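Local structure of ribose-phosphate pyrophosphokinase (Thermus thermophilus, 7PN0) at residues Pro25-Arg33 and Phe40-Arg48; Ile190-Arg201 and Val228-Ala237. The protein probably catalyses transfer of a diphosphate group from ATP to ribose 5-phosphate, making the phosphoribosyl pyrophosphate used in nucleotide synthesis. All coordinates share one frame; numbering follows the deposited sequence.

Contact 1 of 2, residues Pro25-Arg33 and Phe40-Arg48; sequences PLGKSTTLR and FVRYEESLR. With SO4 (sulfate ion), chain E.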
loop_
_atom_site.group_PDB
_atom_site.type_symbol
_atom_site.label_atom_id
_atom_site.label_comp_id
_atom_site.label_asym_id
_atom_site.label_seq_id
_atom_site.Cartn_x
_atom_site.Cartn_y
_atom_site.Cartn_z
ATOM N N PRO A 25 19.318 -1.578 -30.598
ATOM C CA PRO A 25 18.211 -2.122 -31.362
ATOM C C PRO A 25 16.912 -1.864 -30.583
ATOM O O PRO A 25 16.960 -1.653 -29.382
ATOM C CB PRO A 25 18.617 -3.604 -31.446
ATOM C CG PRO A 25 19.283 -3.850 -30.116
ATOM C CD PRO A 25 20.097 -2.599 -29.895
ATOM N N LEU A 26 15.785 -1.809 -31.271
ATOM C CA LEU A 26 14.464 -1.836 -30.605
ATOM C C LEU A 26 14.219 -3.251 -30.097
ATOM O O LEU A 26 14.286 -4.227 -30.906
ATOM C CB LEU A 26 13.384 -1.416 -31.600
ATOM C CG LEU A 26 12.138 -0.689 -31.080
ATOM C CD1 LEU A 26 10.883 -1.424 -31.440
ATOM C CD2 LEU A 26 12.165 -0.281 -29.631
ATOM N N GLY A 27 14.044 -3.402 -28.790
ATOM C CA GLY A 27 13.778 -4.707 -28.179
ATOM C C GLY A 27 12.631 -5.429 -28.860
ATOM O O GLY A 27 11.721 -4.769 -29.361
ATOM N N LYS A 28 12.665 -6.762 -28.891
ATOM C CA LYS A 28 11.643 -7.583 -29.576
ATOM C C LYS A 28 10.508 -7.887 -28.593
ATOM O O LYS A 28 10.745 -8.549 -27.546
ATOM C CB LYS A 28 12.260 -8.863 -30.161
ATOM C CG LYS A 28 13.135 -8.630 -31.388
ATOM C CD LYS A 28 13.951 -9.863 -31.829
ATOM C CE LYS A 28 15.453 -9.751 -31.582
ATOM N NZ LYS A 28 15.836 -10.045 -30.168
ATOM N N SER A 29 9.307 -7.426 -28.899
ATOM C CA SER A 29 8.105 -7.821 -28.118
ATOM C C SER A 29 6.941 -8.012 -29.066
ATOM O O SER A 29 6.881 -7.263 -30.065
ATOM C CB SER A 29 7.762 -6.801 -27.068
ATOM O OG SER A 29 7.618 -5.519 -27.649
ATOM N N THR A 30 6.050 -8.951 -28.763
ATOM C CA THR A 30 4.851 -9.121 -29.613
ATOM C C THR A 30 3.603 -8.799 -28.814
ATOM O O THR A 30 3.526 -9.101 -27.581
ATOM C CB THR A 30 4.787 -10.426 -30.415
ATOM O OG1 THR A 30 3.668 -11.220 -30.024
ATOM C CG2 THR A 30 6.063 -11.207 -30.354
ATOM N N THR A 31 2.699 -8.131 -29.511
ATOM C CA THR A 31 1.341 -7.887 -29.033
ATOM C C THR A 31 0.381 -8.518 -30.048
ATOM O O THR A 31 0.536 -8.238 -31.258
ATOM C CB THR A 31 1.123 -6.390 -28.801
ATOM O OG1 THR A 31 2.038 -5.908 -27.802
ATOM C CG2 THR A 31 -0.331 -6.135 -28.434
ATOM N N LEU A 32 -0.474 -9.398 -29.566
ATOM C CA LEU A 32 -1.521 -10.130 -30.334
ATOM C C LEU A 32 -2.852 -9.614 -29.804
ATOM O O LEU A 32 -2.964 -9.333 -28.597
ATOM C CB LEU A 32 -1.420 -11.657 -30.103
ATOM C CG LEU A 32 -0.061 -12.340 -30.344
ATOM C CD1 LEU A 32 -0.166 -13.845 -30.214
ATOM C CD2 LEU A 32 0.534 -11.988 -31.699
ATOM N N ARG A 33 -3.872 -9.669 -30.651
ATOM C CA ARG A 33 -5.267 -9.505 -30.267
ATOM C C ARG A 33 -5.952 -10.827 -30.623
ATOM O O ARG A 33 -5.957 -11.192 -31.795
ATOM C CB ARG A 33 -5.801 -8.250 -30.967
ATOM C CG ARG A 33 -7.288 -8.000 -30.787
ATOM C CD ARG A 33 -7.829 -7.022 -31.842
ATOM N NE ARG A 33 -6.967 -5.849 -31.854
ATOM C CZ ARG A 33 -7.213 -4.709 -31.229
ATOM N NH1 ARG A 33 -8.353 -4.538 -30.565
ATOM N NH2 ARG A 33 -6.318 -3.733 -31.299
ATOM N N PHE A 40 -2.653 -9.708 -25.645
ATOM C CA PHE A 40 -1.561 -10.606 -25.206
ATOM C C PHE A 40 -0.243 -9.931 -25.540
ATOM O O PHE A 40 -0.032 -9.541 -26.699
ATOM C CB PHE A 40 -1.706 -11.965 -25.889
ATOM C CG PHE A 40 -0.573 -12.920 -25.580
ATOM C CD1 PHE A 40 -0.617 -13.740 -24.471
ATOM C CD2 PHE A 40 0.515 -13.022 -26.428
ATOM C CE1 PHE A 40 0.420 -14.623 -24.192
ATOM C CE2 PHE A 40 1.538 -13.921 -26.161
ATOM C CZ PHE A 40 1.490 -14.707 -25.040
ATOM N N VAL A 41 0.657 -9.826 -24.563
ATOM C CA VAL A 41 2.013 -9.261 -24.792
ATOM C C VAL A 41 3.040 -10.334 -24.430
ATOM O O VAL A 41 2.765 -11.181 -23.549
ATOM C CB VAL A 41 2.253 -7.960 -24.010
ATOM C CG1 VAL A 41 1.199 -6.903 -24.373
ATOM C CG2 VAL A 41 2.331 -8.213 -22.533
ATOM N N ARG A 42 4.204 -10.298 -25.063
ATOM C CA ARG A 42 5.301 -11.229 -24.747
ATOM C C ARG A 42 6.636 -10.604 -25.162
ATOM O O ARG A 42 6.778 -10.217 -26.297
ATOM C CB ARG A 42 5.039 -12.579 -25.440
ATOM C CG ARG A 42 6.017 -13.684 -25.024
ATOM C CD ARG A 42 5.835 -15.006 -25.781
ATOM N NE ARG A 42 6.010 -14.823 -27.228
ATOM C CZ ARG A 42 5.157 -15.196 -28.193
ATOM N NH1 ARG A 42 5.457 -14.946 -29.453
ATOM N NH2 ARG A 42 4.015 -15.816 -27.923
ATOM N N TYR A 43 7.618 -10.603 -24.263
ATOM C CA TYR A 43 9.009 -10.208 -24.585
ATOM C C TYR A 43 9.729 -11.459 -25.085
ATOM O O TYR A 43 9.698 -12.515 -24.428
ATOM C CB TYR A 43 9.734 -9.604 -23.390
ATOM C CG TYR A 43 9.136 -8.305 -22.910
ATOM C CD1 TYR A 43 9.402 -7.107 -23.558
ATOM C CD2 TYR A 43 8.272 -8.278 -21.816
ATOM C CE1 TYR A 43 8.865 -5.912 -23.113
ATOM C CE2 TYR A 43 7.739 -7.084 -21.345
ATOM C CZ TYR A 43 7.992 -5.907 -22.033
ATOM O OH TYR A 43 7.491 -4.711 -21.609
ATOM N N GLU A 44 10.298 -11.348 -26.263
ATOM C CA GLU A 44 10.865 -12.523 -26.977
ATOM C C GLU A 44 12.189 -12.928 -26.351
ATOM O O GLU A 44 12.546 -14.146 -26.476
ATOM C CB GLU A 44 11.011 -12.193 -28.460
ATOM C CG GLU A 44 9.653 -11.899 -29.086
ATOM C CD GLU A 44 8.594 -12.985 -28.944
ATOM O OE1 GLU A 44 8.870 -14.079 -28.353
ATOM O OE2 GLU A 44 7.495 -12.765 -29.473
ATOM N N GLU A 45 12.879 -11.992 -25.703
ATOM C CA GLU A 45 14.184 -12.282 -25.053
ATOM C C GLU A 45 14.208 -11.753 -23.620
ATOM O O GLU A 45 13.351 -10.944 -23.245
ATOM C CB GLU A 45 15.333 -11.695 -25.863
ATOM C CG GLU A 45 15.483 -12.302 -27.277
ATOM C CD GLU A 45 15.833 -13.784 -27.427
ATOM O OE1 GLU A 45 15.581 -14.324 -28.544
ATOM O OE2 GLU A 45 16.340 -14.423 -26.458
ATOM N N SER A 46 15.189 -12.215 -22.848
ATOM C CA SER A 46 15.329 -11.829 -21.414
ATOM C C SER A 46 15.510 -10.321 -21.323
ATOM O O SER A 46 16.193 -9.767 -22.157
ATOM C CB SER A 46 16.454 -12.568 -20.768
ATOM O OG SER A 46 16.607 -12.124 -19.458
ATOM N N LEU A 47 14.846 -9.674 -20.360
ATOM C CA LEU A 47 15.171 -8.272 -19.984
ATOM C C LEU A 47 15.524 -8.227 -18.498
ATOM O O LEU A 47 15.421 -7.160 -17.883
ATOM C CB LEU A 47 14.005 -7.373 -20.400
ATOM C CG LEU A 47 12.626 -7.864 -19.973
ATOM C CD1 LEU A 47 12.616 -8.070 -18.479
ATOM C CD2 LEU A 47 11.509 -6.891 -20.384
ATOM N N ARG A 48 15.898 -9.386 -17.930
ATOM C CA ARG A 48 16.226 -9.554 -16.498
ATOM C C ARG A 48 17.294 -8.541 -16.075
ATOM O O ARG A 48 18.328 -8.434 -16.765
ATOM C CB ARG A 48 16.706 -10.982 -16.237
ATOM C CG ARG A 48 16.820 -11.319 -14.761
ATOM C CD ARG A 48 17.147 -12.774 -14.537
ATOM N NE ARG A 48 16.023 -13.643 -14.892
ATOM C CZ ARG A 48 15.135 -14.106 -14.040
ATOM N NH1 ARG A 48 15.179 -13.751 -12.765
ATOM N NH2 ARG A 48 14.205 -14.930 -14.470
HETATM S S SO4 E . 14.638 -14.893 -18.238
HETATM O O1 SO4 E . 15.563 -13.934 -17.824
HETATM O O2 SO4 E . 15.071 -15.502 -19.473
HETATM O O3 SO4 E . 14.520 -15.934 -17.259
HETATM O O4 SO4 E . 13.351 -14.269 -18.476
HETATM O O HOH W 1 12.892 -9.117 -26.265
#

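Contact 2 of 2, residues Ile190-Arg201 and Val228-Ala237; sequences IDKERVSDTEVR and VEAVEALMQA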
loop_
_atom_site.group_PDB
_atom_site.type_symbol
_atom_site.label_atom_id
_atom_site.label_comp_id
_atom_site.label_asym_id
_atom_site.label_seq_id
_atom_site.Cartn_x
_atom_site.Cartn_y
_atom_site.Cartn_z
ATOM N N ILE A 190 -5.617 37.994 -29.156
ATOM C CA ILE A 190 -6.823 38.229 -29.988
ATOM C C ILE A 190 -8.020 37.574 -29.290
ATOM O O ILE A 190 -8.068 36.341 -29.134
ATOM C CB ILE A 190 -6.577 37.826 -31.461
ATOM C CG1 ILE A 190 -7.696 38.334 -32.382
ATOM C CG2 ILE A 190 -6.345 36.321 -31.617
ATOM C CD1 ILE A 190 -7.337 38.335 -33.887
ATOM N N ASP A 191 -8.885 38.417 -28.728
ATOM C CA ASP A 191 -10.166 38.000 -28.107
ATOM C C ASP A 191 -11.147 37.849 -29.268
ATOM O O ASP A 191 -11.442 38.878 -29.924
ATOM C CB ASP A 191 -10.599 39.001 -27.027
ATOM C CG ASP A 191 -11.918 38.661 -26.349
ATOM O OD1 ASP A 191 -12.165 37.470 -26.069
ATOM O OD2 ASP A 191 -12.693 39.589 -26.113
ATOM N N LYS A 192 -11.573 36.621 -29.549
ATOM C CA LYS A 192 -12.539 36.287 -30.621
ATOM C C LYS A 192 -13.684 35.435 -30.056
ATOM O O LYS A 192 -13.549 34.941 -28.916
ATOM C CB LYS A 192 -11.814 35.598 -31.775
ATOM C CG LYS A 192 -10.702 34.638 -31.372
ATOM C CD LYS A 192 -11.138 33.192 -31.348
ATOM C CE LYS A 192 -10.312 32.373 -30.384
ATOM N NZ LYS A 192 -10.642 30.939 -30.474
ATOM N N GLU A 193 -14.780 35.329 -30.818
ATOM C CA GLU A 193 -16.027 34.594 -30.457
ATOM C C GLU A 193 -16.522 33.834 -31.689
ATOM O O GLU A 193 -16.685 34.485 -32.749
ATOM C CB GLU A 193 -17.161 35.536 -30.026
ATOM C CG GLU A 193 -16.844 36.416 -28.826
ATOM C CD GLU A 193 -17.158 35.855 -27.444
ATOM O OE1 GLU A 193 -17.805 34.788 -27.361
ATOM O OE2 GLU A 193 -16.764 36.506 -26.442
ATOM N N ARG A 194 -16.766 32.524 -31.568
ATOM C CA ARG A 194 -17.521 31.776 -32.608
ATOM C C ARG A 194 -19.000 32.118 -32.389
ATOM O O ARG A 194 -19.544 31.690 -31.347
ATOM C CB ARG A 194 -17.234 30.268 -32.581
ATOM C CG ARG A 194 -17.780 29.532 -33.799
ATOM C CD ARG A 194 -17.188 28.156 -34.052
ATOM N NE ARG A 194 -15.866 28.125 -34.691
ATOM C CZ ARG A 194 -15.600 28.472 -35.959
ATOM N NH1 ARG A 194 -16.560 28.925 -36.753
ATOM N NH2 ARG A 194 -14.367 28.372 -36.432
ATOM N N VAL A 195 -19.583 32.905 -33.306
ATOM C CA VAL A 195 -20.976 33.445 -33.236
ATOM C C VAL A 195 -21.915 32.458 -33.941
ATOM O O VAL A 195 -22.803 31.902 -33.272
ATOM C CB VAL A 195 -21.082 34.849 -33.869
ATOM C CG1 VAL A 195 -22.473 35.449 -33.700
ATOM C CG2 VAL A 195 -20.027 35.801 -33.329
ATOM N N SER A 196 -21.712 32.258 -35.245
ATOM C CA SER A 196 -22.607 31.472 -36.136
ATOM C C SER A 196 -21.810 30.388 -36.878
ATOM O O SER A 196 -22.071 30.205 -38.078
ATOM C CB SER A 196 -23.361 32.384 -37.093
ATOM O OG SER A 196 -22.479 33.050 -37.988
ATOM N N ASP A 197 -20.874 29.724 -36.184
ATOM C CA ASP A 197 -20.229 28.429 -36.559
ATOM C C ASP A 197 -19.949 28.345 -38.073
ATOM O O ASP A 197 -20.308 27.323 -38.696
ATOM C CB ASP A 197 -21.054 27.252 -36.023
ATOM C CG ASP A 197 -20.931 27.070 -34.515
ATOM O OD1 ASP A 197 -21.598 27.817 -33.764
ATOM O OD2 ASP A 197 -20.150 26.194 -34.102
ATOM N N THR A 198 -19.211 29.339 -38.582
ATOM C CA THR A 198 -18.956 29.699 -40.011
ATOM C C THR A 198 -18.411 31.136 -40.034
ATOM O O THR A 198 -17.669 31.486 -40.981
ATOM C CB THR A 198 -20.201 29.564 -40.904
ATOM O OG1 THR A 198 -20.199 28.234 -41.423
ATOM C CG2 THR A 198 -20.249 30.537 -42.067
ATOM N N GLU A 199 -18.808 31.941 -39.039
ATOM C CA GLU A 199 -18.229 33.274 -38.739
ATOM C C GLU A 199 -17.670 33.268 -37.313
ATOM O O GLU A 199 -18.272 32.621 -36.423
ATOM C CB GLU A 199 -19.287 34.365 -38.901
ATOM C CG GLU A 199 -20.124 34.230 -40.162
ATOM C CD GLU A 199 -21.347 35.134 -40.195
ATOM O OE1 GLU A 199 -22.208 34.925 -41.078
ATOM O OE2 GLU A 199 -21.441 36.047 -39.338
ATOM N N VAL A 200 -16.542 33.954 -37.127
ATOM C CA VAL A 200 -15.937 34.274 -35.802
ATOM C C VAL A 200 -15.719 35.789 -35.780
ATOM O O VAL A 200 -15.300 36.347 -36.824
ATOM C CB VAL A 200 -14.649 33.459 -35.524
ATOM C CG1 VAL A 200 -14.360 32.451 -36.623
ATOM C CG2 VAL A 200 -13.419 34.323 -35.253
ATOM N N ARG A 201 -16.026 36.416 -34.644
ATOM C CA ARG A 201 -16.025 37.890 -34.451
ATOM C C ARG A 201 -14.780 38.277 -33.639
ATOM O O ARG A 201 -14.596 37.710 -32.544
ATOM C CB ARG A 201 -17.340 38.306 -33.773
ATOM C CG ARG A 201 -17.280 39.595 -32.958
ATOM C CD ARG A 201 -18.275 39.602 -31.805
ATOM N NE ARG A 201 -19.629 39.260 -32.239
ATOM C CZ ARG A 201 -20.469 40.075 -32.888
ATOM N NH1 ARG A 201 -20.115 41.311 -33.198
ATOM N NH2 ARG A 201 -21.671 39.641 -33.235
ATOM N N VAL A 228 -8.142 26.901 -36.297
ATOM C CA VAL A 228 -9.014 27.477 -37.368
ATOM C C VAL A 228 -9.578 28.830 -36.922
ATOM O O VAL A 228 -9.459 29.816 -37.708
ATOM C CB VAL A 228 -10.130 26.470 -37.735
ATOM C CG1 VAL A 228 -11.440 27.132 -38.157
ATOM C CG2 VAL A 228 -9.642 25.513 -38.812
ATOM N N GLU A 229 -10.153 28.899 -35.718
ATOM C CA GLU A 229 -10.792 30.127 -35.184
ATOM C C GLU A 229 -9.738 31.222 -35.085
ATOM O O GLU A 229 -10.020 32.368 -35.447
ATOM C CB GLU A 229 -11.341 29.918 -33.768
ATOM C CG GLU A 229 -12.674 29.218 -33.676
ATOM C CD GLU A 229 -13.324 29.326 -32.298
ATOM O OE1 GLU A 229 -12.948 30.238 -31.536
ATOM O OE2 GLU A 229 -14.187 28.494 -31.976
ATOM N N ALA A 230 -8.566 30.896 -34.531
ATOM C CA ALA A 230 -7.496 31.887 -34.314
ATOM C C ALA A 230 -7.043 32.420 -35.682
ATOM O O ALA A 230 -6.868 33.646 -35.822
ATOM C CB ALA A 230 -6.373 31.266 -33.540
ATOM N N VAL A 231 -6.822 31.525 -36.637
ATOM C CA VAL A 231 -6.311 31.920 -37.984
ATOM C C VAL A 231 -7.356 32.832 -38.636
ATOM O O VAL A 231 -6.947 33.869 -39.205
ATOM C CB VAL A 231 -5.988 30.704 -38.866
ATOM C CG1 VAL A 231 -5.635 31.133 -40.290
ATOM C CG2 VAL A 231 -4.857 29.883 -38.273
ATOM N N GLU A 232 -8.638 32.446 -38.592
ATOM C CA GLU A 232 -9.730 33.250 -39.217
ATOM C C GLU A 232 -9.767 34.628 -38.553
ATOM O O GLU A 232 -9.793 35.635 -39.282
ATOM C CB GLU A 232 -11.089 32.557 -39.088
ATOM C CG GLU A 232 -11.325 31.424 -40.072
ATOM C CD GLU A 232 -12.785 30.991 -40.120
ATOM O OE1 GLU A 232 -13.631 31.629 -39.447
ATOM O OE2 GLU A 232 -13.079 30.021 -40.818
ATOM N N ALA A 233 -9.752 34.682 -37.214
ATOM C CA ALA A 233 -9.740 35.942 -36.437
ATOM C C ALA A 233 -8.561 36.813 -36.880
ATOM O O ALA A 233 -8.745 38.031 -37.010
ATOM C CB ALA A 233 -9.655 35.679 -34.958
ATOM N N LEU A 234 -7.384 36.207 -37.058
ATOM C CA LEU A 234 -6.114 36.926 -37.333
ATOM C C LEU A 234 -6.149 37.481 -38.760
ATOM O O LEU A 234 -5.686 38.620 -38.964
ATOM C CB LEU A 234 -4.932 35.970 -37.132
ATOM C CG LEU A 234 -4.388 35.924 -35.706
ATOM C CD1 LEU A 234 -3.489 34.694 -35.491
ATOM C CD2 LEU A 234 -3.624 37.208 -35.374
ATOM N N MET A 235 -6.698 36.733 -39.708
ATOM C CA MET A 235 -6.837 37.253 -41.093
ATOM C C MET A 235 -7.913 38.360 -41.090
ATOM O O MET A 235 -7.699 39.372 -41.759
ATOM C CB MET A 235 -7.171 36.151 -42.094
ATOM C CG MET A 235 -6.089 35.067 -42.221
ATOM S SD MET A 235 -4.357 35.636 -42.362
ATOM C CE MET A 235 -4.360 36.261 -44.047
ATOM N N GLN A 236 -8.971 38.250 -40.283
ATOM C CA GLN A 236 -9.989 39.339 -40.174
ATOM C C GLN A 236 -9.342 40.581 -39.550
ATOM O O GLN A 236 -9.785 41.679 -39.912
ATOM C CB GLN A 236 -11.230 38.924 -39.375
ATOM C CG GLN A 236 -12.164 37.990 -40.128
ATOM C CD GLN A 236 -13.113 37.242 -39.212
ATOM O OE1 GLN A 236 -13.373 37.631 -38.069
ATOM N NE2 GLN A 236 -13.630 36.131 -39.707
ATOM N N ALA A 237 -8.352 40.437 -38.648
ATOM C CA ALA A 237 -7.625 41.576 -38.023
ATOM C C ALA A 237 -6.491 42.046 -38.944
ATOM O O ALA A 237 -5.695 42.908 -38.493
ATOM C CB ALA A 237 -7.079 41.228 -36.651
#

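Contact 1 of 2, residues Pro25-Arg33 and Phe40-Arg48
Thr30 N donates to Arg42 O at 2.9 Å and Arg42 N returns a bond to Thr30 O, while Leu32 and Phe40 exchange a second such pair. Past the strands, Glu44 N donates to Lys28 O at 3.1 Å; a water donates to the same oxygen and accepts from Glu45 N. Arg42 NE donates to Glu44 OE1 at 3.2 Å, nearly in the guanidinium plane, which helps fix the group's rotation. This is an antiparallel β-hairpin of the N-terminal domain, its strands at 168°. The Ser29, Thr31, Val41 and Tyr43 face meets helix 62-78, where Thr31 OG1 bonds to Glu68 and Val41 suits apolar Met72. On the other face Leu32 CD1 lies alongside Phe40 CD2 at 3.9 Å, and the Phe40 side chain lies near a bound ADP. A sulfate, probably from the crystallisation liquor, is gripped by Ser46 OG (2.7 Å to sulfate O1) and by Arg48, whose bend at chi3 (-70°) brings NE and NH2 to 3.0 Å from sulfate O1 and sulfate O3 respectively. With an alanine replacing this arginine, the sulfate would probably be left to Ser46, Arg103 of the second subunit and Ser302 and Ser304 of the third, whose Asp142 would lose this cation.

Contact 2 of 2, residues Ile190-Arg201 and Val228-Ala237
Glu229 reaches out from helix 228-236 between Lys192 and Arg194 and offers one carboxylate oxygen to each. The helix lies against the outer part of the mixed sheet of the C-terminal half, an α/β layering in keeping with the phosphoribosyltransferase-like fold; it crosses strand 190-194 at 114°, and that strand and the one starting at Val200 are antiparallel neighbours in the sheet. Lys192 and Glu229 meet at about a right angle. The lysine chain leaves in the cramped position between backbone N and carbonyl carbon (chi1 38°) and bends again at chi2, which lays its CB and CG against Ala233 CB before NZ arrives 2.6 Å from Glu229 OE1, from above the carboxylate plane. A long aliphatic chain with a charged end suits this place, since its stem packs on the helix and its tip pairs with the acid. Arg194 comes in obliquely, its guanidinium plane turned 72° from the carboxylate. Its NE makes a bent, weak bond of 3.2 Å to Glu229 OE2; NH2 instead runs on to Val228 CG1, which sits at the guanidinium edge, 3.6 Å away. With two cations beside it, the glutamate is probably kept in its ionised form. Val200 points from the next strand at the helix, bringing CG2 to 4.0 Å from Ala233 CB, while its backbone N is buried with no partner. The small methyl of Ala233 thus lets Ile190, Lys192 and Val200 all come close to the helix. Ile190 fills the inner end of the interface: its extended chain carries CD1 to 3.7 Å from Ala233 CB, 4.2 Å from Leu234 CD2 and 4.0 Å from Ala237 CB.

Contacts 1 and 2 lie on opposite sides of the chain's centre, their own centres 49 Å apart, and share no strand or helix. Neither is deep core: both are partly buried, mixing covered and exposed residues. Contact 1 closes a separate two-stranded hairpin and is held chiefly by backbone hydrogen bonds, with side chains turned to a helix on one face and to a second subunit on the other; its loop end reaches a sulfate shared by three subunits. Contact 2 joins a helix to the edge of a large sheet mainly through side chains, apolar inward and charged outward, and no other protein chain of the assembly touches it.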